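Local coordinates for protein phosphonopyruvate hydrolase (Variovorax sp., PDB 2DUA) that hydrolyses the carbon-phosphorus bond of 3-phosphonopyruvate to give pyruvate and phosphate, using a divalent metal ion such as cobalt, magnesium or manganese, at residues 43-48 and 237-242; 153-158 and 182-187; 197-202 and 226-231. All coordinates share one frame; numbering follows the deposited sequence.

In the fold
The chain folds as a TIM barrel of eight parallel strands in sequence order, and the three contacts sample it from its second strand to its eighth. Contact 1 opens at helix 43-49, just after strand 38-41, and closes at helix 237-256, which follows strand 229-234; its long loop encloses the other two. Within it, contact 2 pairs neighbouring strands 151-156 and 182-185, closing before contact 3 joins helix 193-201 to the start of strand 229-234. Contacts 1 and 2 do not touch, yet both reach the oxalate. Contacts 2 and 3 meet directly, Ile185 packing on Phe198 and Ile183 on Trp202.

Contact 1 (43-48 and 237-242); sequences GFELSA and HAIRAA. With OXL (oxalate ion), chain C.
At the substrate pocket of this barrel, Glu45 on one helix reaches the first turn of another and takes up a backbone N-H there. Ile239 N gives Glu45 OE2 a hydrogen bond of 2.7 Å that is nearly straight, 166° at the hydrogen, although the donor stands above the carboxylate plane. Ala238 N lies close as well, 2.9 Å from Glu45 OE2. The carboxylate faces the N-terminal turn of helix 237-256, where the helix dipole would favour a negative charge. With CG anti to its own carbonyl carbon (chi1 -73°) and the chain bent at chi2, the Glu45 side chain runs alongside Ile239 with the two chains pointing opposite ways, Glu45 CD 3.6 Å from Ile239 CB. Glu45 OE1 is hydrogen-bonded to His23 ND1. Replacing Glu45 with an alanine would probably leave Ile239 N and His23 without their acceptor and open a gap beside the Ile239 side chain. Ile239 also packs on helix 43-49 at two other residues: its CG1 sits 4.0 Å from Ala48 CB, and its CG2 approaches Phe44 CE2 at 4.5 Å, obliquely to the ring. One residue before Glu45, Phe44 N donates to O3 of the bound oxalate at 2.8 Å, so the same short helix serves both ligand and partner helix. The axes of the two helical segments run 9.6 Å apart and 31° from parallel. Around them, helix 60-71 packs against Leu46, while a second subunit brings Ile272 onto Ala48 and Asp263 into a salt bridge with Arg240.

Contact 2 (153-158 and 182-187); sequences IARVEA and AILIHS. With OXL (oxalate ion), chain C.
Leu184 N donates a hydrogen bond to Ala154 O, and Val156 N donates one to Leu184 O, each 2.8 Å long; Ala154 N donates a third, to Ala182 O. Past the last pair the strands part, and a water donates to both Val156 O and His186 O.

Arg155, extended from CG to NE, reaches beyond the backbone toward the ligand. Its NE points straight at Glu157 OE2 in a salt bridge of 2.8 Å, with 176° at the hydrogen. The carboxylate oxygen lies in the guanidinium plane, whereas NE stands above the plane of the carboxylate, which would help fix the rotation of the guanidinium. Arg155 NH1 donates to oxalate O4 at 3.1 Å. The other terminal nitrogen, Arg155 NH2, lies over one face of the His186 ring, offset toward the rim and 3.1 Å from His186 CD2; the two planes are 62° apart.

Leu184 CD2 lies over one face of the guanidinium, alongside the arginine chain. Ala154, Val156, Ile183 and Ile185 share the other side of the sheet, where Val156 CG2 touches Ile183 CG2 at 3.7 Å and Tyr175 of helix 165-177 packs on Ala154, Val156 and Ile183. Strand 151-156, that helix and strand 182-185 form a beta-alpha-beta unit of the TIM barrel, with substrate-binding Arg155 and His186 at the C-terminal strand ends, the usual place of its active site.

Contact 3 (197-202 and 226-231); sequences AFVKSW and LSKVGI
Lys228 stretches from a turn across to the C-terminal end of helix 193-201, on the outside of the TIM barrel where this helix packs beside the start of strand 229-234. The lysine belongs to a type I beta turn, Leu226 to Val229, that leads into the strand. Its CB points toward the helix and lies 4.5 Å from Val199 CG1. CG stands anti to the carbonyl carbon of Lys228 (chi1 -65°), and beyond it the chain is fully extended, which carries the amine straight to the helix end. Lys228 CD passes 3.1 Å from Val199 O and comes to the edge of the Trp202 indole, near its plane. Lys228 CE runs close to two carbonyl oxygens, 3.4 Å from Trp202 O and slightly farther from Val199 O.

At the tip, NZ donates three hydrogen bonds to backbone oxygens, those of Val199, Lys200 and Trp202. Val199 and Lys200 belong to the last turn of the helix, and Trp202 is the first residue past it; a positive charge set among them would favourably meet the negative end of the helix dipole. Val199 O is shared, accepting from Trp202 N as well as from the lysine.

Beside the lysine chain the packing is apolar. Val199 CG1 meets Leu226 CD2 at 4.2 Å, the two side chains crossing at about a right angle, and Val199 CG2 touches Val229 CG2. Leu208 of strand 208-210 lies against both Val199 and Trp202, while Trp202 NE1 is hydrogen-bonded to Val206 O.

The three lysine bonds differ in direction. Lys228 NZ is 2.9 Å from Val199 O and in the plane of that carbonyl. Trp202 O is 2.7 Å from Lys228 NZ, which is tilted 30° from its carbonyl plane. Lys200 O is 2.6 Å from Lys228 NZ, which stands above the carbonyl plane.

Contact 1 (43-48 and 237-242)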
ATOM      1  N   GLY A  43       3.264  -5.327  17.019  1.00  9.29           N
ATOM      2  CA  GLY A  43       4.249  -5.097  15.968  1.00 11.20           C
ATOM      3  C   GLY A  43       5.095  -6.359  15.934  1.00 10.78           C
ATOM      4  O   GLY A  43       5.597  -6.765  14.904  1.00 12.07           O
ATOM      5  N   PHE A  44       5.300  -6.987  17.088  1.00 11.29           N
ATOM      6  CA  PHE A  44       6.119  -8.213  17.080  1.00 10.72           C
ATOM      7  C   PHE A  44       5.402  -9.300  16.247  1.00 10.25           C
ATOM      8  O   PHE A  44       6.037  -9.963  15.413  1.00 10.18           O
ATOM      9  CB  PHE A  44       6.357  -8.728  18.520  1.00 12.55           C
ATOM     10  CG  PHE A  44       7.067 -10.083  18.569  1.00 13.84           C
ATOM     11  CD1 PHE A  44       8.437 -10.186  18.429  1.00 14.80           C
ATOM     12  CD2 PHE A  44       6.323 -11.251  18.721  1.00 15.21           C
ATOM     13  CE1 PHE A  44       9.063 -11.446  18.446  1.00 13.87           C
ATOM     14  CE2 PHE A  44       6.927 -12.501  18.742  1.00 13.97           C
ATOM     15  CZ  PHE A  44       8.301 -12.599  18.606  1.00 13.25           C
ATOM     16  N   GLU A  45       4.089  -9.496  16.467  1.00  9.35           N
ATOM     17  CA  GLU A  45       3.441 -10.524  15.652  1.00  8.92           C
ATOM     18  C   GLU A  45       3.397 -10.159  14.167  1.00  9.19           C
ATOM     19  O   GLU A  45       3.532 -11.041  13.303  1.00  5.19           O
ATOM     20  CB  GLU A  45       2.016 -10.811  16.125  1.00 10.40           C
ATOM     21  CG  GLU A  45       1.957 -11.614  17.463  1.00 10.51           C
ATOM     22  CD  GLU A  45       0.815 -12.651  17.432  1.00 12.25           C
ATOM     23  OE1 GLU A  45      -0.005 -12.568  16.508  1.00 12.37           O
ATOM     24  OE2 GLU A  45       0.726 -13.546  18.301  1.00 10.47           O
ATOM     25  N   LEU A  46       3.162  -8.886  13.836  1.00  8.65           N
ATOM     26  CA  LEU A  46       3.119  -8.562  12.371  1.00  7.37           C
ATOM     27  C   LEU A  46       4.493  -8.745  11.708  1.00  7.97           C
ATOM     28  O   LEU A  46       4.608  -9.350  10.620  1.00  6.99           O
ATOM     29  CB  LEU A  46       2.603  -7.146  12.152  1.00  7.94           C
ATOM     30  CG  LEU A  46       2.320  -6.816  10.676  1.00  5.59           C
ATOM     31  CD1 LEU A  46       1.197  -7.677  10.061  1.00  6.75           C
ATOM     32  CD2 LEU A  46       1.974  -5.334  10.633  1.00  8.12           C
ATOM     33  N   SER A  47       5.553  -8.229  12.336  1.00  7.35           N
ATOM     34  CA  SER A  47       6.876  -8.411  11.756  1.00  6.40           C
ATOM     35  C   SER A  47       7.200  -9.949  11.715  1.00  7.72           C
ATOM     36  O   SER A  47       7.785 -10.434  10.742  1.00  9.08           O
ATOM     37  CB  SER A  47       7.908  -7.584  12.574  1.00  8.47           C
ATOM     38  OG  SER A  47       7.973  -8.123  13.874  1.00  9.06           O
ATOM     39  N   ALA A  48       6.793 -10.740  12.731  1.00  8.60           N
ATOM     40  CA  ALA A  48       7.083 -12.193  12.680  1.00  6.87           C
ATOM     41  C   ALA A  48       6.360 -12.852  11.476  1.00  8.93           C
ATOM     42  O   ALA A  48       6.953 -13.688  10.784  1.00  8.50           O
ATOM     43  CB  ALA A  48       6.666 -12.871  13.985  1.00  7.38           C
ATOM     44  N   HIS A 237       0.956 -15.057  21.494  1.00 13.84           N
ATOM     45  CA  HIS A 237       0.501 -16.433  21.456  1.00 11.63           C
ATOM     46  C   HIS A 237      -0.157 -16.863  20.161  1.00 11.73           C
ATOM     47  O   HIS A 237      -0.181 -18.064  19.861  1.00 12.27           O
ATOM     48  CB  HIS A 237      -0.425 -16.676  22.645  1.00 12.95           C
ATOM     49  CG  HIS A 237       0.216 -16.308  23.952  1.00 14.30           C
ATOM     50  ND1 HIS A 237       0.226 -15.016  24.436  1.00 13.82           N
ATOM     51  CD2 HIS A 237       1.044 -17.023  24.763  1.00 12.81           C
ATOM     52  CE1 HIS A 237       1.050 -14.950  25.476  1.00 17.22           C
ATOM     53  NE2 HIS A 237       1.556 -16.158  25.695  1.00 14.25           N
ATOM     54  N   ALA A 238      -0.672 -15.909  19.377  1.00 11.98           N
ATOM     55  CA  ALA A 238      -1.362 -16.298  18.138  1.00 11.87           C
ATOM     56  C   ALA A 238      -0.331 -16.729  17.112  1.00 13.10           C
ATOM     57  O   ALA A 238      -0.504 -17.763  16.441  1.00 14.42           O
ATOM     58  CB  ALA A 238      -2.189 -15.125  17.576  1.00 12.97           C
ATOM     59  N   ILE A 239       0.738 -15.945  16.985  1.00 10.30           N
ATOM     60  CA  ILE A 239       1.739 -16.307  16.002  1.00 11.73           C
ATOM     61  C   ILE A 239       2.420 -17.608  16.459  1.00 10.97           C
ATOM     62  O   ILE A 239       2.775 -18.429  15.642  1.00  9.38           O
ATOM     63  CB  ILE A 239       2.805 -15.116  15.751  1.00  8.59           C
ATOM     64  CG1 ILE A 239       3.566 -15.337  14.442  1.00 11.64           C
ATOM     65  CG2 ILE A 239       3.765 -15.024  16.879  1.00  7.98           C
ATOM     66  CD1 ILE A 239       2.704 -15.135  13.222  1.00  9.87           C
ATOM     67  N   ARG A 240       2.578 -17.805  17.771  1.00 10.86           N
ATOM     68  CA  ARG A 240       3.249 -19.029  18.228  1.00 11.59           C
ATOM     69  C   ARG A 240       2.371 -20.261  17.959  1.00 10.98           C
ATOM     70  O   ARG A 240       2.873 -21.280  17.472  1.00 10.65           O
ATOM     71  CB  ARG A 240       3.628 -18.914  19.710  1.00  9.52           C
ATOM     72  CG  ARG A 240       4.855 -17.969  19.906  1.00 11.42           C
ATOM     73  CD  ARG A 240       4.889 -17.452  21.384  1.00 13.36           C
ATOM     74  NE  ARG A 240       5.252 -18.530  22.328  1.00 14.86           N
ATOM     75  CZ  ARG A 240       5.060 -18.427  23.647  1.00 17.86           C
ATOM     76  NH1 ARG A 240       4.517 -17.312  24.154  1.00 15.49           N
ATOM     77  NH2 ARG A 240       5.416 -19.416  24.445  1.00 15.76           N
ATOM     78  N   ALA A 241       1.081 -20.144  18.243  1.00 11.05           N
ATOM     79  CA  ALA A 241       0.163 -21.244  18.014  1.00 13.37           C
ATOM     80  C   ALA A 241       0.152 -21.586  16.497  1.00 12.80           C
ATOM     81  O   ALA A 241       0.227 -22.767  16.109  1.00 12.11           O
ATOM     82  CB  ALA A 241      -1.287 -20.853  18.510  1.00 12.73           C
ATOM     83  N   ALA A 242       0.086 -20.554  15.652  1.00 12.15           N
ATOM     84  CA  ALA A 242       0.031 -20.766  14.207  1.00 11.91           C
ATOM     85  C   ALA A 242       1.308 -21.424  13.717  1.00 12.21           C
ATOM     86  O   ALA A 242       1.249 -22.397  12.936  1.00 11.39           O
ATOM     87  CB  ALA A 242      -0.197 -19.429  13.447  1.00 10.53           C
TER
HETATM   88  C1  OXL C 291       4.426  -6.535  20.850  1.00 23.25           C
HETATM   89  C2  OXL C 291       4.869  -5.817  22.060  1.00 23.69           C
HETATM   90  O1  OXL C 291       3.631  -7.556  20.977  1.00 19.86           O
HETATM   91  O2  OXL C 291       5.388  -4.668  21.917  1.00 24.47           O
HETATM   92  O3  OXL C 291       4.842  -6.099  19.756  1.00 19.68           O
HETATM   93  O4  OXL C 291       4.693  -6.346  23.179  1.00 25.03           O

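Contact 2 (153-158 and 182-187)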
ATOM      1  N   ILE A 153      -1.709   4.863  25.795  1.00 10.78           N
ATOM      2  CA  ILE A 153      -1.032   4.064  26.784  1.00  9.03           C
ATOM      3  C   ILE A 153       0.474   4.269  26.619  1.00 10.35           C
ATOM      4  O   ILE A 153       0.989   4.141  25.541  1.00 11.09           O
ATOM      5  CB  ILE A 153      -1.345   2.559  26.613  1.00  9.84           C
ATOM      6  CG1 ILE A 153      -2.862   2.321  26.703  1.00 10.46           C
ATOM      7  CG2 ILE A 153      -0.583   1.701  27.690  1.00 10.44           C
ATOM      8  CD1 ILE A 153      -3.331   0.927  26.290  1.00 11.05           C
ATOM      9  N   ALA A 154       1.144   4.665  27.696  1.00 10.72           N
ATOM     10  CA  ALA A 154       2.596   4.882  27.700  1.00 10.23           C
ATOM     11  C   ALA A 154       3.264   3.639  28.291  1.00 11.37           C
ATOM     12  O   ALA A 154       2.972   3.193  29.418  1.00 11.17           O
ATOM     13  CB  ALA A 154       2.975   6.127  28.560  1.00 10.13           C
ATOM     14  N   ARG A 155       4.184   3.098  27.515  1.00 11.18           N
ATOM     15  CA  ARG A 155       4.916   1.904  27.904  1.00 12.41           C
ATOM     16  C   ARG A 155       6.275   2.291  28.449  1.00 12.91           C
ATOM     17  O   ARG A 155       7.093   2.917  27.753  1.00 12.35           O
ATOM     18  CB  ARG A 155       5.101   1.002  26.699  1.00 11.07           C
ATOM     19  CG  ARG A 155       5.978  -0.185  27.018  1.00 14.93           C
ATOM     20  CD  ARG A 155       5.832  -1.185  25.871  1.00 17.29           C
ATOM     21  NE  ARG A 155       6.652  -2.363  26.116  1.00 21.22           N
ATOM     22  CZ  ARG A 155       6.342  -3.588  25.662  1.00 24.41           C
ATOM     23  NH1 ARG A 155       5.238  -3.793  24.920  1.00 23.29           N
ATOM     24  NH2 ARG A 155       7.117  -4.623  26.000  1.00 25.13           N
ATOM     25  N   VAL A 156       6.505   1.929  29.710  1.00 13.38           N
ATOM     26  CA  VAL A 156       7.759   2.260  30.423  1.00 13.83           C
ATOM     27  C   VAL A 156       8.759   1.074  30.295  1.00 14.82           C
ATOM     28  O   VAL A 156       8.482  -0.051  30.764  1.00 12.86           O
ATOM     29  CB  VAL A 156       7.438   2.539  31.955  1.00 13.35           C
ATOM     30  CG1 VAL A 156       8.767   2.723  32.787  1.00 15.01           C
ATOM     31  CG2 VAL A 156       6.538   3.799  32.088  1.00 12.96           C
ATOM     32  N   GLU A 157       9.901   1.320  29.664  1.00 14.53           N
ATOM     33  CA  GLU A 157      10.866   0.263  29.465  1.00 18.40           C
ATOM     34  C   GLU A 157      12.043   0.376  30.430  1.00 19.43           C
ATOM     35  O   GLU A 157      13.080  -0.261  30.192  1.00 20.80           O
ATOM     36  CB  GLU A 157      11.387   0.308  28.011  1.00 21.40           C
ATOM     37  CG  GLU A 157      10.316  -0.160  26.973  1.00 25.21           C
ATOM     38  CD  GLU A 157      10.108  -1.648  27.029  1.00 25.95           C
ATOM     39  OE1 GLU A 157      11.023  -2.385  26.604  1.00 27.06           O
ATOM     40  OE2 GLU A 157       9.055  -2.090  27.519  1.00 30.27           O
ATOM     41  N   ALA A 158      11.884   1.172  31.498  1.00 19.07           N
ATOM     42  CA  ALA A 158      12.972   1.383  32.464  1.00 21.21           C
ATOM     43  C   ALA A 158      13.489   0.109  33.168  1.00 21.14           C
ATOM     44  O   ALA A 158      14.685   0.011  33.439  1.00 21.83           O
ATOM     45  CB  ALA A 158      12.583   2.456  33.495  1.00 19.50           C
ATOM     46  N   ALA A 182      -2.989   5.180  30.706  1.00  9.99           N
ATOM     47  CA  ALA A 182      -2.621   3.934  31.376  1.00 11.25           C
ATOM     48  C   ALA A 182      -1.124   3.774  31.188  1.00 11.84           C
ATOM     49  O   ALA A 182      -0.529   4.402  30.285  1.00 12.64           O
ATOM     50  CB  ALA A 182      -3.393   2.700  30.761  1.00  8.63           C
ATOM     51  N   ILE A 183      -0.511   2.969  32.056  1.00 11.15           N
ATOM     52  CA  ILE A 183       0.916   2.779  31.987  1.00 11.08           C
ATOM     53  C   ILE A 183       1.165   1.295  31.808  1.00 11.50           C
ATOM     54  O   ILE A 183       0.669   0.488  32.582  1.00 11.92           O
ATOM     55  CB  ILE A 183       1.636   3.271  33.316  1.00 11.27           C
ATOM     56  CG1 ILE A 183       1.435   4.802  33.516  1.00 11.51           C
ATOM     57  CG2 ILE A 183       3.117   2.919  33.229  1.00 10.55           C
ATOM     58  CD1 ILE A 183       1.922   5.661  32.249  1.00 10.52           C
ATOM     59  N   LEU A 184       1.922   0.946  30.785  1.00 12.40           N
ATOM     60  CA  LEU A 184       2.225  -0.462  30.541  1.00 11.63           C
ATOM     61  C   LEU A 184       3.646  -0.632  31.064  1.00 11.60           C
ATOM     62  O   LEU A 184       4.558   0.064  30.609  1.00 11.78           O
ATOM     63  CB  LEU A 184       2.139  -0.752  29.040  1.00 10.07           C
ATOM     64  CG  LEU A 184       2.240  -2.226  28.634  1.00 11.65           C
ATOM     65  CD1 LEU A 184       1.797  -2.375  27.189  1.00 10.82           C
ATOM     66  CD2 LEU A 184       3.676  -2.751  28.850  1.00  9.81           C
ATOM     67  N   ILE A 185       3.834  -1.531  32.020  1.00 13.53           N
ATOM     68  CA  ILE A 185       5.151  -1.754  32.592  1.00 15.31           C
ATOM     69  C   ILE A 185       5.599  -3.166  32.233  1.00 17.26           C
ATOM     70  O   ILE A 185       4.842  -4.106  32.321  1.00 15.67           O
ATOM     71  CB  ILE A 185       5.149  -1.526  34.131  1.00 15.62           C
ATOM     72  CG1 ILE A 185       6.537  -1.816  34.668  1.00 15.96           C
ATOM     73  CG2 ILE A 185       4.017  -2.352  34.829  1.00 17.27           C
ATOM     74  CD1 ILE A 185       7.563  -0.710  34.263  1.00 13.90           C
ATOM     75  N   HIS A 186       6.844  -3.290  31.807  1.00 19.77           N
ATOM     76  CA  HIS A 186       7.342  -4.561  31.326  1.00 21.79           C
ATOM     77  C   HIS A 186       8.630  -5.016  32.025  1.00 21.92           C
ATOM     78  O   HIS A 186       9.448  -4.194  32.381  1.00 20.21           O
ATOM     79  CB  HIS A 186       7.589  -4.389  29.819  1.00 24.05           C
ATOM     80  CG  HIS A 186       7.587  -5.675  29.062  1.00 26.62           C
ATOM     81  ND1 HIS A 186       6.574  -6.601  29.184  1.00 29.46           N
ATOM     82  CD2 HIS A 186       8.516  -6.234  28.246  1.00 28.26           C
ATOM     83  CE1 HIS A 186       6.881  -7.682  28.487  1.00 29.39           C
ATOM     84  NE2 HIS A 186       8.056  -7.489  27.910  1.00 30.00           N
ATOM     85  N   SER A 187       8.792  -6.334  32.167  1.00 23.05           N
ATOM     86  CA  SER A 187       9.963  -6.943  32.793  1.00 25.01           C
ATOM     87  C   SER A 187      10.499  -8.103  31.950  1.00 27.00           C
ATOM     88  O   SER A 187       9.729  -8.782  31.293  1.00 26.06           O
ATOM     89  CB  SER A 187       9.605  -7.525  34.159  1.00 24.73           C
ATOM     90  OG  SER A 187      10.759  -8.021  34.799  1.00 26.24           O
TER
HETATM   91  C1  OXL C 291       4.426  -6.535  20.850  1.00 23.25           C
HETATM   92  C2  OXL C 291       4.869  -5.817  22.060  1.00 23.69           C
HETATM   93  O1  OXL C 291       3.631  -7.556  20.977  1.00 19.86           O
HETATM   94  O2  OXL C 291       5.388  -4.668  21.917  1.00 24.47           O
HETATM   95  O3  OXL C 291       4.842  -6.099  19.756  1.00 19.68           O
HETATM   96  O4  OXL C 291       4.693  -6.346  23.179  1.00 25.03           O
HETATM   97  O   HOH W   1      10.236  -1.678  31.843  1.00 17.27           O

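Contact 3 (197-202 and 226-231)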
ATOM      1  N   ALA A 197       6.645  -6.250  42.345  1.00 19.16           N
ATOM      2  CA  ALA A 197       7.155  -5.187  43.234  1.00 17.68           C
ATOM      3  C   ALA A 197       6.795  -3.836  42.613  1.00 17.96           C
ATOM      4  O   ALA A 197       6.416  -2.906  43.332  1.00 19.66           O
ATOM      5  CB  ALA A 197       8.664  -5.292  43.390  1.00 18.12           C
ATOM      6  N   PHE A 198       6.908  -3.695  41.292  1.00 16.07           N
ATOM      7  CA  PHE A 198       6.527  -2.416  40.691  1.00 15.94           C
ATOM      8  C   PHE A 198       5.054  -2.109  40.928  1.00 17.33           C
ATOM      9  O   PHE A 198       4.707  -0.992  41.303  1.00 14.44           O
ATOM     10  CB  PHE A 198       6.821  -2.361  39.199  1.00 15.01           C
ATOM     11  CG  PHE A 198       6.372  -1.085  38.551  1.00 14.74           C
ATOM     12  CD1 PHE A 198       7.264  -0.034  38.346  1.00 13.50           C
ATOM     13  CD2 PHE A 198       5.046  -0.935  38.144  1.00 14.28           C
ATOM     14  CE1 PHE A 198       6.853   1.148  37.750  1.00 12.06           C
ATOM     15  CE2 PHE A 198       4.610   0.249  37.544  1.00 15.09           C
ATOM     16  CZ  PHE A 198       5.550   1.309  37.349  1.00 13.28           C
ATOM     17  N   VAL A 199       4.196  -3.104  40.719  1.00 17.52           N
ATOM     18  CA  VAL A 199       2.768  -2.927  40.898  1.00 19.28           C
ATOM     19  C   VAL A 199       2.420  -2.490  42.323  1.00 20.76           C
ATOM     20  O   VAL A 199       1.619  -1.564  42.510  1.00 19.37           O
ATOM     21  CB  VAL A 199       2.020  -4.203  40.560  1.00 20.25           C
ATOM     22  CG1 VAL A 199       0.579  -4.086  41.043  1.00 22.20           C
ATOM     23  CG2 VAL A 199       2.048  -4.439  39.023  1.00 20.74           C
ATOM     24  N   LYS A 200       3.054  -3.135  43.314  1.00 21.13           N
ATOM     25  CA  LYS A 200       2.830  -2.782  44.712  1.00 22.64           C
ATOM     26  C   LYS A 200       3.188  -1.291  44.976  1.00 21.00           C
ATOM     27  O   LYS A 200       2.444  -0.546  45.610  1.00 21.54           O
ATOM     28  CB  LYS A 200       3.717  -3.682  45.598  1.00 26.12           C
ATOM     29  CG  LYS A 200       3.651  -3.338  47.083  1.00 28.99           C
ATOM     30  CD  LYS A 200       2.234  -3.540  47.631  1.00 33.68           C
ATOM     31  CE  LYS A 200       2.106  -3.092  49.113  1.00 35.88           C
ATOM     32  NZ  LYS A 200       0.770  -3.461  49.706  1.00 38.16           N
ATOM     33  N   SER A 201       4.343  -0.880  44.491  1.00 20.26           N
ATOM     34  CA  SER A 201       4.808   0.470  44.651  1.00 20.50           C
ATOM     35  C   SER A 201       4.104   1.512  43.807  1.00 20.75           C
ATOM     36  O   SER A 201       4.148   2.670  44.149  1.00 20.84           O
ATOM     37  CB  SER A 201       6.298   0.549  44.371  1.00 20.34           C
ATOM     38  OG  SER A 201       6.541   0.519  42.988  1.00 25.70           O
ATOM     39  N   TRP A 202       3.431   1.123  42.712  1.00 20.17           N
ATOM     40  CA  TRP A 202       2.799   2.139  41.852  1.00 18.65           C
ATOM     41  C   TRP A 202       1.845   3.127  42.596  1.00 18.96           C
ATOM     42  O   TRP A 202       0.793   2.739  43.057  1.00 18.78           O
ATOM     43  CB  TRP A 202       2.105   1.436  40.667  1.00 15.88           C
ATOM     44  CG  TRP A 202       1.397   2.376  39.745  1.00 15.90           C
ATOM     45  CD1 TRP A 202       0.035   2.474  39.558  1.00 14.06           C
ATOM     46  CD2 TRP A 202       1.984   3.448  38.970  1.00 14.78           C
ATOM     47  NE1 TRP A 202      -0.255   3.526  38.739  1.00 13.27           N
ATOM     48  CE2 TRP A 202       0.911   4.152  38.361  1.00 14.65           C
ATOM     49  CE3 TRP A 202       3.305   3.880  38.739  1.00 14.85           C
ATOM     50  CZ2 TRP A 202       1.112   5.282  37.534  1.00 14.56           C
ATOM     51  CZ3 TRP A 202       3.516   5.018  37.909  1.00 16.27           C
ATOM     52  CH2 TRP A 202       2.421   5.704  37.324  1.00 15.54           C
ATOM     53  N   LEU A 226      -4.680  -7.961  41.485  1.00 16.65           N
ATOM     54  CA  LEU A 226      -3.901  -6.715  41.464  1.00 15.22           C
ATOM     55  C   LEU A 226      -4.860  -5.619  40.954  1.00 16.35           C
ATOM     56  O   LEU A 226      -5.008  -5.387  39.713  1.00 13.67           O
ATOM     57  CB  LEU A 226      -2.680  -6.862  40.532  1.00 15.72           C
ATOM     58  CG  LEU A 226      -1.709  -8.047  40.744  1.00 15.93           C
ATOM     59  CD1 LEU A 226      -0.756  -8.185  39.495  1.00 14.35           C
ATOM     60  CD2 LEU A 226      -0.873  -7.848  42.028  1.00 15.93           C
ATOM     61  N   SER A 227      -5.477  -4.932  41.921  1.00 13.69           N
ATOM     62  CA  SER A 227      -6.461  -3.931  41.641  1.00 15.79           C
ATOM     63  C   SER A 227      -5.952  -2.822  40.728  1.00 14.72           C
ATOM     64  O   SER A 227      -6.742  -2.228  40.005  1.00 14.81           O
ATOM     65  CB  SER A 227      -6.968  -3.329  42.962  1.00 17.81           C
ATOM     66  OG  SER A 227      -7.553  -4.368  43.717  1.00 19.36           O
ATOM     67  N   LYS A 228      -4.658  -2.530  40.801  1.00 13.99           N
ATOM     68  CA  LYS A 228      -4.063  -1.471  39.986  1.00 15.20           C
ATOM     69  C   LYS A 228      -3.909  -1.797  38.484  1.00 14.77           C
ATOM     70  O   LYS A 228      -3.716  -0.881  37.669  1.00 15.53           O
ATOM     71  CB  LYS A 228      -2.684  -1.098  40.563  1.00 17.29           C
ATOM     72  CG  LYS A 228      -2.704  -0.468  41.974  1.00 15.40           C
ATOM     73  CD  LYS A 228      -1.244  -0.270  42.455  1.00 17.39           C
ATOM     74  CE  LYS A 228      -1.104   0.132  43.980  1.00 19.93           C
ATOM     75  NZ  LYS A 228       0.361   0.346  44.294  1.00 17.20           N
ATOM     76  N   VAL A 229      -4.006  -3.081  38.115  1.00 14.60           N
ATOM     77  CA  VAL A 229      -3.849  -3.492  36.699  1.00 11.50           C
ATOM     78  C   VAL A 229      -5.198  -3.466  36.052  1.00 13.06           C
ATOM     79  O   VAL A 229      -6.114  -4.133  36.538  1.00 12.95           O
ATOM     80  CB  VAL A 229      -3.261  -4.927  36.625  1.00 11.64           C
ATOM     81  CG1 VAL A 229      -3.145  -5.411  35.152  1.00  9.27           C
ATOM     82  CG2 VAL A 229      -1.850  -4.933  37.279  1.00  8.31           C
ATOM     83  N   GLY A 230      -5.341  -2.706  34.974  1.00  9.85           N
ATOM     84  CA  GLY A 230      -6.616  -2.697  34.306  1.00 11.79           C
ATOM     85  C   GLY A 230      -6.651  -3.522  33.002  1.00 10.28           C
ATOM     86  O   GLY A 230      -7.741  -3.859  32.502  1.00  9.70           O
ATOM     87  N   ILE A 231      -5.477  -3.858  32.461  1.00  9.80           N
ATOM     88  CA  ILE A 231      -5.469  -4.608  31.198  1.00 10.85           C
ATOM     89  C   ILE A 231      -4.381  -5.633  31.206  1.00 11.22           C
ATOM     90  O   ILE A 231      -3.297  -5.360  31.704  1.00 10.84           O
ATOM     91  CB  ILE A 231      -5.191  -3.700  29.983  1.00 12.10           C
ATOM     92  CG1 ILE A 231      -6.322  -2.688  29.794  1.00 11.84           C
ATOM     93  CG2 ILE A 231      -5.051  -4.549  28.723  1.00 13.03           C
ATOM     94  CD1 ILE A 231      -6.074  -1.654  28.715  1.00 10.67           C
TER